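Local coordinates for RagB/SusD domain protein (Flavobacterium johnsoniae, PDB 5J90) that binds chitin and, as a SusD homolog of a chitin utilization locus, probably helps capture the polysaccharide at the cell surface for uptake, at residues A[145-157]-A[474-488]. Residues are numbered along the deposited sequence; the frame is centred on the assembly and turned at random. Where two conformers were deposited one is given.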
loop_
_atom_site.group_PDB
_atom_site.type_symbol
_atom_site.label_atom_id
_atom_site.label_comp_id
_atom_site.label_asym_id
_atom_site.label_seq_id
_atom_site.Cartn_x
_atom_site.Cartn_y
_atom_site.Cartn_z
ATOM N N ASN A 145 15.811 -24.856 12.377
ATOM C CA ASN A 145 15.677 -25.518 13.671
ATOM C C ASN A 145 15.413 -24.531 14.804
ATOM O O ASN A 145 15.095 -24.933 15.925
ATOM C CB ASN A 145 16.913 -26.366 13.973
ATOM C CG ASN A 145 17.104 -27.490 12.974
ATOM O OD1 ASN A 145 18.142 -27.585 12.319
ATOM N ND2 ASN A 145 16.097 -28.349 12.849
ATOM N N ASP A 146 15.537 -23.240 14.507
ATOM C CA ASP A 146 15.307 -22.198 15.503
ATOM C C ASP A 146 13.877 -22.236 16.040
ATOM O O ASP A 146 12.960 -22.696 15.355
ATOM C CB ASP A 146 15.619 -20.817 14.916
ATOM C CG ASP A 146 17.066 -20.683 14.477
ATOM O OD1 ASP A 146 17.907 -21.486 14.936
ATOM O OD2 ASP A 146 17.369 -19.772 13.676
ATOM N N ALA A 147 13.694 -21.762 17.272
ATOM C CA ALA A 147 12.366 -21.686 17.877
ATOM C C ALA A 147 11.482 -20.721 17.090
ATOM O O ALA A 147 10.275 -20.927 16.961
ATOM C CB ALA A 147 12.466 -21.253 19.332
ATOM N N THR A 148 12.099 -19.664 16.577
ATOM C CA THR A 148 11.419 -18.732 15.687
ATOM C C THR A 148 11.789 -19.036 14.241
ATOM O O THR A 148 12.954 -18.922 13.856
ATOM C CB THR A 148 11.802 -17.273 15.999
ATOM O OG1 THR A 148 11.183 -16.872 17.228
ATOM C CG2 THR A 148 11.351 -16.336 14.876
ATOM N N ILE A 149 10.799 -19.447 13.448
ATOM C CA ILE A 149 10.989 -19.572 12.006
ATOM C C ILE A 149 10.420 -18.303 11.374
ATOM O O ILE A 149 9.200 -18.119 11.288
ATOM C CB ILE A 149 10.312 -20.830 11.425
ATOM C CG1 ILE A 149 10.798 -22.081 12.171
ATOM C CG2 ILE A 149 10.587 -20.937 9.925
ATOM C CD1 ILE A 149 10.089 -23.352 11.756
ATOM N N ALA A 150 11.319 -17.403 10.993
ATOM C CA ALA A 150 10.917 -16.077 10.539
ATOM C C ALA A 150 10.225 -16.092 9.179
ATOM O O ALA A 150 10.500 -16.941 8.323
ATOM C CB ALA A 150 12.115 -15.133 10.517
ATOM N N TYR A 151 9.318 -15.134 9.009
ATOM C CA TYR A 151 8.640 -14.921 7.734
ATOM C C TYR A 151 9.453 -13.949 6.887
ATOM O O TYR A 151 10.100 -13.049 7.420
ATOM C CB TYR A 151 7.264 -14.309 7.963
ATOM C CG TYR A 151 6.191 -15.224 8.544
ATOM C CD1 TYR A 151 6.484 -16.180 9.522
ATOM C CD2 TYR A 151 4.867 -15.086 8.149
ATOM C CE1 TYR A 151 5.477 -16.987 10.057
ATOM C CE2 TYR A 151 3.858 -15.888 8.680
ATOM C CZ TYR A 151 4.168 -16.832 9.637
ATOM O OH TYR A 151 3.166 -17.627 10.152
ATOM N N ASP A 152 9.401 -14.122 5.571
ATOM C CA ASP A 152 9.921 -13.117 4.650
ATOM C C ASP A 152 8.808 -12.122 4.298
ATOM O O ASP A 152 7.626 -12.464 4.334
ATOM C CB ASP A 152 10.381 -13.758 3.339
ATOM C CG ASP A 152 11.516 -14.749 3.501
ATOM O OD1 ASP A 152 12.142 -14.821 4.575
ATOM O OD2 ASP A 152 11.793 -15.454 2.504
ATOM N N SER A 153 9.189 -10.899 3.921
ATOM C CA SER A 153 8.193 -9.973 3.395
ATOM C C SER A 153 7.730 -10.464 2.023
ATOM O O SER A 153 8.445 -11.197 1.339
ATOM C CB SER A 153 8.757 -8.560 3.268
ATOM O OG SER A 153 9.687 -8.503 2.197
ATOM N N GLN A 154 6.534 -10.064 1.618
ATOM C CA GLN A 154 6.083 -10.445 0.287
ATOM C C GLN A 154 7.006 -9.920 -0.815
ATOM O O GLN A 154 7.242 -10.607 -1.809
ATOM C CB GLN A 154 4.652 -9.999 0.045
ATOM C CG GLN A 154 4.116 -10.475 -1.304
ATOM C CD GLN A 154 2.672 -10.084 -1.496
ATOM O OE1 GLN A 154 2.364 -8.906 -1.679
ATOM N NE2 GLN A 154 1.765 -11.065 -1.430
ATOM N N GLU A 155 7.526 -8.708 -0.633
ATOM C CA GLU A 155 8.483 -8.146 -1.582
ATOM C C GLU A 155 9.694 -9.063 -1.772
ATOM O O GLU A 155 10.144 -9.304 -2.895
ATOM C CB GLU A 155 8.907 -6.752 -1.110
ATOM C CG GLU A 155 9.806 -5.976 -2.094
ATOM C CD GLU A 155 11.297 -6.098 -1.809
ATOM O OE1 GLU A 155 11.686 -6.518 -0.696
ATOM O OE2 GLU A 155 12.098 -5.761 -2.716
ATOM N N GLU A 156 10.225 -9.565 -0.662
ATOM C CA GLU A 156 11.340 -10.508 -0.684
ATOM C C GLU A 156 10.964 -11.828 -1.348
ATOM O O GLU A 156 11.757 -12.390 -2.115
ATOM C CB GLU A 156 11.829 -10.786 0.744
ATOM C CG GLU A 156 12.599 -9.620 1.354
ATOM C CD GLU A 156 12.682 -9.689 2.876
ATOM O OE1 GLU A 156 12.094 -10.596 3.522
ATOM O OE2 GLU A 156 13.354 -8.801 3.446
ATOM N N VAL A 157 9.768 -12.331 -1.049
ATOM C CA VAL A 157 9.331 -13.595 -1.646
ATOM C C VAL A 157 9.251 -13.482 -3.169
ATOM O O VAL A 157 9.729 -14.362 -3.891
ATOM C CB VAL A 157 7.999 -14.096 -1.049
ATOM C CG1 VAL A 157 7.548 -15.371 -1.756
ATOM C CG2 VAL A 157 8.153 -14.348 0.455
ATOM N N GLU A 474 0.360 -21.627 13.374
ATOM C CA GLU A 474 1.521 -20.750 13.449
ATOM C C GLU A 474 1.534 -19.918 14.724
ATOM O O GLU A 474 2.576 -19.779 15.361
ATOM C CB GLU A 474 1.575 -19.864 12.197
ATOM C CG GLU A 474 2.038 -20.619 10.963
ATOM C CD GLU A 474 3.521 -20.884 11.008
ATOM O OE1 GLU A 474 4.292 -19.907 11.149
ATOM O OE2 GLU A 474 3.922 -22.066 10.917
ATOM N N LYS A 475 0.383 -19.375 15.101
ATOM C CA LYS A 475 0.306 -18.667 16.377
ATOM C C LYS A 475 0.593 -19.603 17.544
ATOM O O LYS A 475 1.144 -19.185 18.560
ATOM C CB LYS A 475 -1.061 -18.024 16.556
ATOM C CG LYS A 475 -1.340 -16.895 15.612
ATOM C CD LYS A 475 -2.768 -16.463 15.800
ATOM C CE LYS A 475 -3.081 -15.222 15.026
ATOM N NZ LYS A 475 -4.491 -14.830 15.282
ATOM N N ALA A 476 0.229 -20.872 17.399
ATOM C CA ALA A 476 0.446 -21.857 18.460
ATOM C C ALA A 476 1.896 -22.321 18.544
ATOM O O ALA A 476 2.502 -22.297 19.621
ATOM C CB ALA A 476 -0.482 -23.063 18.267
ATOM N N GLY A 477 2.456 -22.742 17.414
ATOM C CA GLY A 477 3.764 -23.366 17.405
ATOM C C GLY A 477 4.926 -22.509 16.924
ATOM O O GLY A 477 6.076 -22.926 17.018
ATOM N N ASN A 478 4.630 -21.318 16.405
ATOM C CA ASN A 478 5.662 -20.441 15.861
ATOM C C ASN A 478 5.310 -18.991 16.149
ATOM O O ASN A 478 5.344 -18.148 15.248
ATOM C CB ASN A 478 5.797 -20.658 14.343
ATOM C CG ASN A 478 6.983 -19.919 13.732
ATOM O OD1 ASN A 478 7.974 -19.623 14.401
ATOM N ND2 ASN A 478 6.891 -19.639 12.433
ATOM N N SER A 479 4.975 -18.689 17.401
ATOM C CA SER A 479 4.523 -17.343 17.744
ATOM C C SER A 479 5.581 -16.287 17.412
ATOM O O SER A 479 5.246 -15.179 16.999
ATOM C CB SER A 479 4.111 -17.260 19.214
ATOM O OG SER A 479 5.214 -17.546 20.051
ATOM N N GLY A 480 6.854 -16.633 17.574
ATOM C CA GLY A 480 7.923 -15.705 17.246
ATOM C C GLY A 480 7.938 -15.411 15.755
ATOM O O GLY A 480 8.180 -14.276 15.324
ATOM N N GLY A 481 7.669 -16.438 14.955
ATOM C CA GLY A 481 7.617 -16.277 13.513
ATOM C C GLY A 481 6.440 -15.413 13.110
ATOM O O GLY A 481 6.575 -14.515 12.269
ATOM N N VAL A 482 5.276 -15.672 13.687
ATOM C CA VAL A 482 4.114 -14.849 13.385
ATOM C C VAL A 482 4.391 -13.372 13.672
ATOM O O VAL A 482 3.983 -12.501 12.906
ATOM C CB VAL A 482 2.860 -15.336 14.130
ATOM C CG1 VAL A 482 1.690 -14.382 13.899
ATOM C CG2 VAL A 482 2.508 -16.747 13.676
ATOM N N ALA A 483 5.095 -13.086 14.762
ATOM C CA ALA A 483 5.451 -11.703 15.073
ATOM C C ALA A 483 6.246 -11.072 13.935
ATOM O O ALA A 483 6.012 -9.902 13.590
ATOM C CB ALA A 483 6.224 -11.619 16.402
ATOM N N THR A 484 7.183 -11.818 13.351
ATOM C CA THR A 484 7.916 -11.298 12.194
ATOM C C THR A 484 6.984 -11.101 10.999
ATOM O O THR A 484 7.142 -10.139 10.245
ATOM C CB THR A 484 9.160 -12.145 11.789
ATOM O OG1 THR A 484 8.755 -13.395 11.205
ATOM C CG2 THR A 484 10.084 -12.390 12.992
ATOM N N GLY A 485 6.007 -11.987 10.829
ATOM C CA GLY A 485 5.047 -11.827 9.747
ATOM C C GLY A 485 4.214 -10.573 9.920
ATOM O O GLY A 485 4.004 -9.823 8.965
ATOM N N VAL A 486 3.740 -10.328 11.138
ATOM C CA VAL A 486 2.965 -9.123 11.412
ATOM C C VAL A 486 3.816 -7.869 11.162
ATOM O O VAL A 486 3.344 -6.897 10.556
ATOM C CB VAL A 486 2.368 -9.166 12.830
ATOM C CG1 VAL A 486 1.641 -7.867 13.139
ATOM C CG2 VAL A 486 1.419 -10.347 12.955
ATOM N N SER A 487 5.077 -7.894 11.584
ATOM C CA SER A 487 5.975 -6.779 11.311
ATOM C C SER A 487 6.051 -6.523 9.812
ATOM O O SER A 487 5.931 -5.382 9.363
ATOM C CB SER A 487 7.374 -7.037 11.875
ATOM O OG SER A 487 7.344 -7.141 13.293
ATOM N N LYS A 488 6.223 -7.587 9.032
ATOM C CA LYS A 488 6.428 -7.445 7.595
ATOM C C LYS A 488 5.127 -7.171 6.829
ATOM O O LYS A 488 5.158 -6.815 5.647
ATOM C CB LYS A 488 7.216 -8.646 7.052
ATOM C CG LYS A 488 8.684 -8.587 7.511
ATOM C CD LYS A 488 9.446 -9.892 7.356
ATOM C CE LYS A 488 10.746 -9.837 8.158
ATOM N NZ LYS A 488 11.683 -10.950 7.809
HETATM O O HOH W 1 8.352 -19.117 18.178
HETATM O O HOH W 2 8.643 -22.918 15.296
HETATM O O HOH W 3 5.179 -7.852 3.044
#
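Thr148 to Ser153 run extended along helix 479-489, with the CA atoms of Ala150 and Gly481 4.4 Å apart and those of Ser153 and Lys488 5.2 Å. Asn478, N-cap of that helix, reads the backbone of Ile149 with its amide: OD1 accepts from Ile149 N at 3.0 Å, while ND2 gives a nearly straight bond (172°) to Ile149 O, in the carbonyl plane. CG anti to the backbone N (chi1 -172°) brings this amide up to the loop. ND2 also donates to Glu474 OE1, which accepts from Tyr151 OH at 2.7 Å, from the opposite face of the carboxylate. An alanine in place of Asn478 would probably leave Ile149 N and O without these partners and Glu474 OE1 without its amide donor. In this SusD-like, helix-rich fold, the loop leads into helix 154-177, which opens with a capping box of Ser153 and Glu156. At Gly485 a side chain would run into the Tyr151 ring, whose CD2 lies 3.6 Å from Gly485 CA; at Gly481 one would hit Ile149 O. Phe470 meets the ring edge-to-face. Thr484 OG1 accepts from Tyr151 N at 2.9 Å and donates to Gly481 O. In the conformer given, extended Lys488 brings NZ almost head-on to Tyr151 O, 2.7 Å away.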